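Local coordinates for LPXTG-motif cell wall anchor domain protein (Mobiluncus mulieris, PDB 5U5O), which probably mediates bacterial adhesion, the present piece being a tandem of Ig-like domains from a giant surface adhesin that carries intramolecular disulfide, isopeptide and ester cross-links, at residues D18-K23 / Q112-D117; G169-T174 / F196-V201; E232-A237 / Q260-A265. All blocks are in the same frame, centred on the assembly; numbering follows the deposited sequence. Where two conformers were deposited one is given.

Contact 1 of 3, residues D18-K23 / Q112-D117; sequences DVTDGK and QVVKDD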
loop_
_atom_site.group_PDB
_atom_site.type_symbol
_atom_site.label_atom_id
_atom_site.label_comp_id
_atom_site.label_asym_id
_atom_site.label_seq_id
_atom_site.Cartn_x
_atom_site.Cartn_y
_atom_site.Cartn_z
ATOM N N ASP A 18 -0.930 6.322 4.240
ATOM C CA ASP A 18 -1.899 5.968 3.207
ATOM C C ASP A 18 -1.345 6.351 1.831
ATOM O O ASP A 18 -1.442 7.515 1.411
ATOM C CB ASP A 18 -3.238 6.672 3.476
ATOM C CG ASP A 18 -4.279 6.435 2.379
ATOM O OD1 ASP A 18 -3.987 5.720 1.395
ATOM O OD2 ASP A 18 -5.389 6.985 2.506
ATOM N N VAL A 19 -0.854 5.355 1.104
ATOM C CA VAL A 19 -0.174 5.561 -0.175
ATOM C C VAL A 19 -1.148 5.787 -1.332
ATOM O O VAL A 19 -0.736 6.202 -2.414
ATOM C CB VAL A 19 0.796 4.388 -0.495
ATOM C CG1 VAL A 19 0.063 3.127 -0.965
ATOM C CG2 VAL A 19 1.853 4.808 -1.508
ATOM N N THR A 20 -2.429 5.505 -1.109
ATOM C CA THR A 20 -3.458 5.795 -2.102
ATOM C C THR A 20 -4.215 7.102 -1.815
ATOM O O THR A 20 -5.285 7.317 -2.368
ATOM C CB THR A 20 -4.460 4.632 -2.229
ATOM O OG1 THR A 20 -5.007 4.312 -0.949
ATOM C CG2 THR A 20 -3.812 3.422 -2.855
ATOM N N ASP A 21 -3.648 7.968 -0.970
ATOM C CA ASP A 21 -4.215 9.287 -0.704
ATOM C C ASP A 21 -3.967 10.183 -1.910
ATOM O O ASP A 21 -2.860 10.666 -2.132
ATOM C CB ASP A 21 -3.591 9.899 0.559
ATOM C CG ASP A 21 -4.274 11.191 1.006
ATOM O OD1 ASP A 21 -5.092 11.744 0.274
ATOM O OD2 ASP A 21 -3.982 11.647 2.131
ATOM N N GLY A 22 -5.031 10.444 -2.668
ATOM C CA GLY A 22 -4.960 11.312 -3.837
ATOM C C GLY A 22 -4.614 12.765 -3.552
ATOM O O GLY A 22 -4.146 13.471 -4.450
ATOM N N LYS A 23 -4.830 13.217 -2.314
ATOM C CA LYS A 23 -4.506 14.601 -1.934
ATOM C C LYS A 23 -3.012 14.840 -1.686
ATOM O O LYS A 23 -2.573 15.983 -1.630
ATOM C CB LYS A 23 -5.311 15.022 -0.700
ATOM C CG LYS A 23 -6.813 15.111 -0.950
ATOM C CD LYS A 23 -7.595 15.403 0.327
ATOM C CE LYS A 23 -8.310 14.184 0.906
ATOM N NZ LYS A 23 -7.507 12.927 0.952
ATOM N N GLN A 112 -0.167 3.044 -11.031
ATOM C CA GLN A 112 -0.867 1.789 -11.273
ATOM C C GLN A 112 -1.599 1.395 -10.001
ATOM O O GLN A 112 -1.337 1.941 -8.917
ATOM C CB GLN A 112 0.129 0.693 -11.667
ATOM C CG GLN A 112 0.730 0.872 -13.056
ATOM C CD GLN A 112 1.912 -0.048 -13.338
ATOM O OE1 GLN A 112 2.533 -0.596 -12.422
ATOM N NE2 GLN A 112 2.238 -0.211 -14.617
ATOM N N VAL A 113 -2.500 0.427 -10.140
ATOM C CA VAL A 113 -3.271 -0.088 -9.003
ATOM C C VAL A 113 -2.283 -0.661 -7.960
ATOM O O VAL A 113 -1.333 -1.333 -8.324
ATOM C CB VAL A 113 -4.291 -1.151 -9.472
ATOM C CG1 VAL A 113 -5.003 -1.812 -8.304
ATOM C CG2 VAL A 113 -5.308 -0.520 -10.408
ATOM N N VAL A 114 -2.510 -0.336 -6.694
ATOM C CA VAL A 114 -1.712 -0.853 -5.570
ATOM C C VAL A 114 -2.483 -1.985 -4.879
ATOM O O VAL A 114 -3.518 -1.738 -4.253
ATOM C CB VAL A 114 -1.393 0.260 -4.554
ATOM C CG1 VAL A 114 -0.460 -0.260 -3.468
ATOM C CG2 VAL A 114 -0.750 1.455 -5.245
ATOM N N LYS A 115 -1.977 -3.214 -5.010
ATOM C CA LYS A 115 -2.643 -4.425 -4.497
ATOM C C LYS A 115 -2.375 -4.696 -3.016
ATOM O O LYS A 115 -3.184 -5.299 -2.330
ATOM C CB LYS A 115 -2.153 -5.664 -5.270
ATOM C CG LYS A 115 -2.351 -5.636 -6.778
ATOM C CD LYS A 115 -1.783 -6.894 -7.430
ATOM C CE LYS A 115 -0.279 -6.825 -7.647
ATOM N NZ LYS A 115 0.096 -5.941 -8.789
ATOM N N ASP A 116 -1.208 -4.286 -2.540
ATOM C CA ASP A 116 -0.697 -4.720 -1.233
ATOM C C ASP A 116 0.104 -3.607 -0.587
ATOM O O ASP A 116 0.564 -2.697 -1.262
ATOM C CB ASP A 116 0.230 -5.940 -1.391
ATOM C CG ASP A 116 -0.492 -7.190 -1.850
ATOM O OD1 ASP A 116 -1.332 -7.714 -1.080
ATOM O OD2 ASP A 116 -0.189 -7.669 -2.968
ATOM N N ASP A 117 0.272 -3.702 0.727
ATOM C CA ASP A 117 1.238 -2.881 1.456
ATOM C C ASP A 117 2.590 -2.906 0.747
ATOM O O ASP A 117 3.034 -3.966 0.277
ATOM C CB ASP A 117 1.430 -3.416 2.880
ATOM C CG ASP A 117 0.243 -3.140 3.802
ATOM O OD1 ASP A 117 -0.643 -2.338 3.452
ATOM O OD2 ASP A 117 0.215 -3.746 4.895
#
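Two loops rich in charged residues, 18-23 and 112-117, meet through hydrocarbon alone: Val19 and Thr20 both lean on one residue, Val114. Val19 CG1 lies 4.2 Å from Val114 CG1, and the methyl CG2 of Thr20 stops 4.3 Å from Val114 CB, at the root of the same side chain. Only 89 Å² is buried, so the touch is light, but both valines lie in the interior, where a compact, branched, apolar side chain suits the space. Val19 and Thr20 are the two central residues of a type I turn from Asp18 to Asp21, which sets their side chains next to each other facing Val114.

Thr20 suits its place because it has two faces. With OG1 placed between the backbone N and the carbonyl carbon (chi1 54°), its methyl is left to point at Val114 while the hydroxyl turns back to its own turn. OG1 donates to the syn lone pair of Asp18 OD1 at 2.9 Å, and the backbone N of Thr20 reaches that same oxygen at 3.0 Å, on the anti side and tilted out of the carboxylate plane, making an Asx turn. Asp21 OD1 builds a second Asx turn with Lys23 N and also takes a salt bridge from Lys23 NZ at 2.8 Å, the two donors coming from opposite faces of the carboxylate.

Beyond the two loops, Thr20 OG1 is also bonded to Gln167 N, Val114 packs on Pro166, and Thr20 touches Leu224, in a loop of the following domain, so the contact lies close to where the two domains meet. The chemistry implies a division of labour: the aspartates, probably ionised since each has one oxygen gripped by two donors, fix the shape of loop 18-23 from within, and the methyl groups supply the contact with loop 112-117.

Contact 2 of 3, residues G169-T174 / F196-V201; sequences GSLKLT and FTVKCV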
loop_
_atom_site.group_PDB
_atom_site.type_symbol
_atom_site.label_atom_id
_atom_site.label_comp_id
_atom_site.label_asym_id
_atom_site.label_seq_id
_atom_site.Cartn_x
_atom_site.Cartn_y
_atom_site.Cartn_z
ATOM N N GLY A 169 -11.480 -0.634 -1.917
ATOM C CA GLY A 169 -12.893 -0.479 -2.207
ATOM C C GLY A 169 -13.659 -1.774 -2.015
ATOM O O GLY A 169 -13.112 -2.766 -1.487
ATOM N N SER A 170 -14.925 -1.765 -2.476
ATOM C CA SER A 170 -15.780 -2.937 -2.338
ATOM C C SER A 170 -16.852 -2.917 -3.412
ATOM O O SER A 170 -17.126 -1.874 -4.035
ATOM C CB SER A 170 -16.462 -2.970 -0.973
ATOM O OG SER A 170 -17.346 -1.858 -0.791
ATOM N N LEU A 171 -17.460 -4.074 -3.595
ATOM C CA LEU A 171 -18.533 -4.262 -4.554
ATOM C C LEU A 171 -19.663 -4.994 -3.891
ATOM O O LEU A 171 -19.524 -6.152 -3.487
ATOM C CB LEU A 171 -18.027 -5.035 -5.759
ATOM C CG LEU A 171 -19.036 -5.351 -6.873
ATOM C CD1 LEU A 171 -19.763 -4.138 -7.436
ATOM C CD2 LEU A 171 -18.278 -6.068 -7.973
ATOM N N LYS A 172 -20.821 -4.328 -3.834
ATOM C CA LYS A 172 -22.052 -4.931 -3.369
ATOM C C LYS A 172 -22.873 -5.286 -4.586
ATOM O O LYS A 172 -23.014 -4.459 -5.500
ATOM C CB LYS A 172 -22.846 -3.976 -2.479
ATOM C CG LYS A 172 -24.107 -4.599 -1.890
ATOM C CD LYS A 172 -25.033 -3.575 -1.257
ATOM C CE LYS A 172 -24.415 -2.946 -0.028
ATOM N NZ LYS A 172 -25.417 -2.190 0.768
ATOM N N LEU A 173 -23.470 -6.455 -4.578
ATOM C CA LEU A 173 -24.347 -6.919 -5.657
ATOM C C LEU A 173 -25.647 -7.309 -5.013
ATOM O O LEU A 173 -25.682 -8.093 -4.086
ATOM C CB LEU A 173 -23.725 -8.142 -6.362
ATOM C CG LEU A 173 -24.583 -8.730 -7.493
ATOM C CD1 LEU A 173 -24.837 -7.735 -8.636
ATOM C CD2 LEU A 173 -23.938 -10.019 -7.992
ATOM N N THR A 174 -26.748 -6.789 -5.561
ATOM C CA THR A 174 -28.124 -7.093 -5.144
ATOM C C THR A 174 -28.853 -7.701 -6.347
ATOM O O THR A 174 -28.641 -7.254 -7.480
ATOM C CB THR A 174 -28.849 -5.809 -4.695
ATOM O OG1 THR A 174 -28.147 -5.227 -3.596
ATOM C CG2 THR A 174 -30.288 -6.070 -4.251
ATOM N N PHE A 196 -23.834 -16.326 -9.151
ATOM C CA PHE A 196 -22.941 -15.301 -9.627
ATOM C C PHE A 196 -21.490 -15.666 -9.357
ATOM O O PHE A 196 -21.162 -16.371 -8.386
ATOM C CB PHE A 196 -23.215 -13.968 -8.948
ATOM C CG PHE A 196 -24.480 -13.325 -9.427
ATOM C CD1 PHE A 196 -24.470 -12.485 -10.528
ATOM C CD2 PHE A 196 -25.679 -13.580 -8.789
ATOM C CE1 PHE A 196 -25.645 -11.895 -10.981
ATOM C CE2 PHE A 196 -26.864 -13.007 -9.247
ATOM C CZ PHE A 196 -26.827 -12.147 -10.331
ATOM N N THR A 197 -20.629 -15.152 -10.222
ATOM C CA THR A 197 -19.183 -15.183 -10.034
ATOM C C THR A 197 -18.650 -13.788 -10.217
ATOM O O THR A 197 -18.928 -13.143 -11.245
ATOM C CB THR A 197 -18.523 -16.149 -11.031
ATOM O OG1 THR A 197 -19.157 -17.419 -10.919
ATOM C CG2 THR A 197 -17.054 -16.313 -10.759
ATOM N N VAL A 198 -17.977 -13.258 -9.206
ATOM C CA VAL A 198 -17.396 -11.923 -9.235
ATOM C C VAL A 198 -15.877 -12.106 -9.245
ATOM O O VAL A 198 -15.298 -12.863 -8.392
ATOM C CB VAL A 198 -17.819 -11.129 -8.001
ATOM C CG1 VAL A 198 -17.070 -9.805 -7.898
ATOM C CG2 VAL A 198 -19.320 -10.876 -8.058
ATOM N N LYS A 199 -15.190 -11.486 -10.184
ATOM C CA LYS A 199 -13.742 -11.610 -10.312
ATOM C C LYS A 199 -13.159 -10.231 -10.361
ATOM O O LYS A 199 -13.704 -9.339 -11.043
ATOM C CB LYS A 199 -13.420 -12.325 -11.603
ATOM C CG LYS A 199 -13.935 -13.741 -11.667
ATOM C CD LYS A 199 -13.476 -14.415 -12.952
ATOM C CE LYS A 199 -13.899 -15.867 -12.991
ATOM N NZ LYS A 199 -13.485 -16.552 -14.244
ATOM N N CYS A 200 -12.037 -10.028 -9.665
ATOM C CA CYS A 200 -11.377 -8.750 -9.704
ATOM C C CYS A 200 -9.951 -9.003 -10.163
ATOM O O CYS A 200 -9.214 -9.821 -9.560
ATOM C CB CYS A 200 -11.418 -8.087 -8.364
ATOM S SG CYS A 200 -13.087 -7.782 -7.679
ATOM N N VAL A 201 -9.546 -8.339 -11.239
ATOM C CA VAL A 201 -8.332 -8.752 -11.952
ATOM C C VAL A 201 -7.052 -8.451 -11.162
ATOM O O VAL A 201 -6.227 -9.351 -10.979
ATOM C CB VAL A 201 -8.263 -8.259 -13.422
ATOM C CG1 VAL A 201 -8.076 -6.761 -13.514
ATOM C CG2 VAL A 201 -7.142 -8.969 -14.188
#
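This is packing between the two sheets of a beta sandwich: Leu171 and Leu173, on the long strand 150-178, face Val198 and Phe196, on strand 193-200 of the opposing five-stranded sheet. The closest CA pair, Leu171 and Val198, is still 9.0 Å apart, too far for strand pairing, and side chains alone fill the interval. The two strands run in opposite senses, so Leu171 meets Val198 and Leu173 meets Phe196. The alternation expected of strands is plain in both: Leu171, Leu173, Phe196 and Val198 turn inward, whereas Lys172, Thr197 and Lys199 point elsewhere and lie nearer the surface.

Both leucines reach across in the same way. Each has CG anti to the backbone N (chi1 179° in both) and CD2 anti to CA, which makes CD2 the far end of an extended arm. Leu171 CD2 comes to rest 3.9 Å from Val198 CG1. Leu173 CD2 settles over one face of the Phe196 ring, 3.7 Å from the ring centroid and 19° from the ring normal, a CH-pi contact. It is displaced toward the side of the ring nearest CB, with both CG and CD1 of Phe196 at 3.6 Å. The long branched leucine side chain reaches far enough to lay a methyl on the ring, and phenylalanine offers a flat apolar face.

Other strands complete the core: Leu173 also packs on Val284, and Phe196 on Phe209. Close by, Cys200 ends strand 193-200 and forms a disulfide with Cys228 of the adjacent strand 226-232; Leu171 also packs on Cys228. Two sheets face to face, with apolar side chains meeting between them, are typical of a beta sandwich, here the Ig-like second domain of the fragment.

Contact 3 of 3, residues E232-A237 / Q260-A265; sequences EDVQGA and QVNGEA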
loop_
_atom_site.group_PDB
_atom_site.type_symbol
_atom_site.label_atom_id
_atom_site.label_comp_id
_atom_site.label_asym_id
_atom_site.label_seq_id
_atom_site.Cartn_x
_atom_site.Cartn_y
_atom_site.Cartn_z
ATOM N N GLU A 232 -23.432 -13.848 -14.261
ATOM C CA GLU A 232 -24.546 -14.650 -13.777
ATOM C C GLU A 232 -24.662 -15.935 -14.574
ATOM O O GLU A 232 -24.447 -15.943 -15.776
ATOM C CB GLU A 232 -25.868 -13.873 -13.915
ATOM C CG GLU A 232 -27.000 -14.530 -13.154
ATOM C CD GLU A 232 -28.287 -13.739 -13.172
ATOM O OE1 GLU A 232 -28.270 -12.527 -13.491
ATOM O OE2 GLU A 232 -29.295 -14.372 -12.821
ATOM N N ASP A 233 -25.062 -17.017 -13.915
ATOM C CA ASP A 233 -25.485 -18.214 -14.614
ATOM C C ASP A 233 -26.898 -18.008 -15.144
ATOM O O ASP A 233 -27.887 -18.342 -14.489
ATOM C CB ASP A 233 -25.411 -19.429 -13.671
ATOM C CG ASP A 233 -25.758 -20.744 -14.348
ATOM O OD1 ASP A 233 -26.213 -20.774 -15.515
ATOM O OD2 ASP A 233 -25.549 -21.785 -13.692
ATOM N N VAL A 234 -26.972 -17.488 -16.361
ATOM C CA VAL A 234 -28.259 -17.089 -16.921
ATOM C C VAL A 234 -29.118 -18.316 -17.219
ATOM O O VAL A 234 -30.331 -18.303 -16.955
ATOM C CB VAL A 234 -28.112 -16.198 -18.179
ATOM C CG1 VAL A 234 -29.486 -15.862 -18.743
ATOM C CG2 VAL A 234 -27.364 -14.922 -17.848
ATOM N N GLN A 235 -28.501 -19.380 -17.730
ATOM C CA GLN A 235 -29.279 -20.567 -18.053
ATOM C C GLN A 235 -29.893 -21.159 -16.790
ATOM O O GLN A 235 -31.029 -21.631 -16.824
ATOM C CB GLN A 235 -28.427 -21.628 -18.761
ATOM C CG GLN A 235 -29.220 -22.808 -19.300
ATOM C CD GLN A 235 -30.241 -22.397 -20.343
ATOM O OE1 GLN A 235 -29.891 -21.798 -21.361
ATOM N NE2 GLN A 235 -31.510 -22.711 -20.097
ATOM N N GLY A 236 -29.155 -21.110 -15.683
ATOM C CA GLY A 236 -29.692 -21.563 -14.403
ATOM C C GLY A 236 -30.919 -20.752 -13.986
ATOM O O GLY A 236 -31.862 -21.303 -13.426
ATOM N N ALA A 237 -30.878 -19.441 -14.221
ATOM C CA ALA A 237 -32.030 -18.579 -13.950
ATOM C C ALA A 237 -33.227 -18.917 -14.854
ATOM O O ALA A 237 -34.347 -19.068 -14.368
ATOM C CB ALA A 237 -31.626 -17.130 -14.112
ATOM N N GLN A 260 -21.620 -6.300 -22.226
ATOM C CA GLN A 260 -21.495 -6.650 -23.645
ATOM C C GLN A 260 -22.121 -7.979 -24.016
ATOM O O GLN A 260 -22.267 -8.277 -25.188
ATOM C CB GLN A 260 -20.011 -6.661 -24.046
ATOM C CG GLN A 260 -19.388 -5.280 -24.027
ATOM C CD GLN A 260 -20.037 -4.340 -25.036
ATOM O OE1 GLN A 260 -20.238 -4.710 -26.193
ATOM N NE2 GLN A 260 -20.382 -3.133 -24.603
ATOM N N VAL A 261 -22.431 -8.812 -23.019
ATOM C CA VAL A 261 -23.126 -10.084 -23.223
ATOM C C VAL A 261 -24.134 -10.219 -22.095
ATOM O O VAL A 261 -23.874 -9.774 -20.983
ATOM C CB VAL A 261 -22.140 -11.274 -23.213
ATOM C CG1 VAL A 261 -22.872 -12.618 -23.209
ATOM C CG2 VAL A 261 -21.204 -11.185 -24.418
ATOM N N ASN A 262 -25.294 -10.790 -22.397
ATOM C CA ASN A 262 -26.334 -10.914 -21.399
ATOM C C ASN A 262 -25.834 -11.705 -20.195
ATOM O O ASN A 262 -25.326 -12.819 -20.336
ATOM C CB ASN A 262 -27.557 -11.580 -22.006
ATOM C CG ASN A 262 -28.732 -11.588 -21.063
ATOM O OD1 ASN A 262 -29.116 -10.555 -20.534
ATOM N ND2 ASN A 262 -29.326 -12.739 -20.863
ATOM N N GLY A 263 -25.988 -11.113 -19.015
ATOM C CA GLY A 263 -25.546 -11.736 -17.765
ATOM C C GLY A 263 -24.109 -11.443 -17.372
ATOM O O GLY A 263 -23.658 -11.941 -16.333
ATOM N N GLU A 264 -23.400 -10.626 -18.160
ATOM C CA GLU A 264 -22.000 -10.271 -17.911
ATOM C C GLU A 264 -21.868 -8.775 -17.753
ATOM O O GLU A 264 -22.353 -8.007 -18.604
ATOM C CB GLU A 264 -21.115 -10.708 -19.086
ATOM C CG GLU A 264 -21.122 -12.204 -19.360
ATOM C CD GLU A 264 -20.404 -13.007 -18.301
ATOM O OE1 GLU A 264 -19.551 -12.450 -17.569
ATOM O OE2 GLU A 264 -20.706 -14.206 -18.198
ATOM N N ALA A 265 -21.238 -8.319 -16.679
ATOM C CA ALA A 265 -20.996 -6.902 -16.463
ATOM C C ALA A 265 -19.540 -6.681 -16.140
ATOM O O ALA A 265 -18.845 -7.590 -15.628
ATOM C CB ALA A 265 -21.841 -6.387 -15.316
HETATM O O HOH W 1 -22.896 -15.436 -18.076
#
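Val234 carries CG1 anti to its backbone N (chi1 178°), which leaves CG2 beside that N, and both methyls lie against one side of the turn 261-264: CG2 lies 3.7 Å from Gly263 CA, and CG1 3.8 Å from Asn262 ND2. Asn262, its CG also anti to the backbone N (chi1 -173°), crosses the valine at about a right angle. Its amide is a polar group lying alongside a methyl, but its bonding needs are met elsewhere, since ND2 is bonded to Asp245 O and OD1 to Val247 N.

Gly263 suits this spot on two counts. It is the third residue of a type II turn from Val261 to Glu264, where positive phi is easy for a residue without a side chain, and a CB here would run into Val234 CG2. The close approach lets the backbones meet: Glu232 N donates to Gly263 O at 2.8 Å, nearly straight at 171° and in the carbonyl plane. A water adds a second link, donating to Glu232 O at 2.8 Å and to Glu264 OE2.

Asp233 sits between strand and helix as the N-cap. Its OD1 accepts from Gly236 N at 3.0 Å, approached from well above the carboxylate plane, and its backbone O takes Ala237 N at 3.2 Å. An aspartate fits here because its short carboxylate can bend back over the first turn, where its negative charge would probably also interact well with the helix dipole.

The bond from Glu232 to Gly263 lies at the end of the antiparallel pairing of strands 226-232 and 264-269, which goes on with the backbone bond between Ala265 and Ile230. From there helix 234-241 sets off, Asn262 reaches strand 244-251, and Glu232 lies against Tyr194 and Phe196 of strand 193-200.

How the contacts relate
From the N terminus, contact 1 comes first: it closes a long loop through most of the T-Q ester bond domain, bringing loops 18-23 and 112-117 together near the chain's centre, beside strand 150-178. That strand then carries the chain into the second domain, where contact 2 joins it to strand 193-200 across the sandwich, about 20 Å from contact 1 between centres. Contact 3 follows, closing the excursion from strand 226-232 through helix 234-241 to strand 264-269. The three loops lie in series; none nests or crosses. Contacts 2 and 3 share a sheet and touch, Phe196 CZ lying 3.5 Å from Glu232 OE1, while contact 1 touches neither.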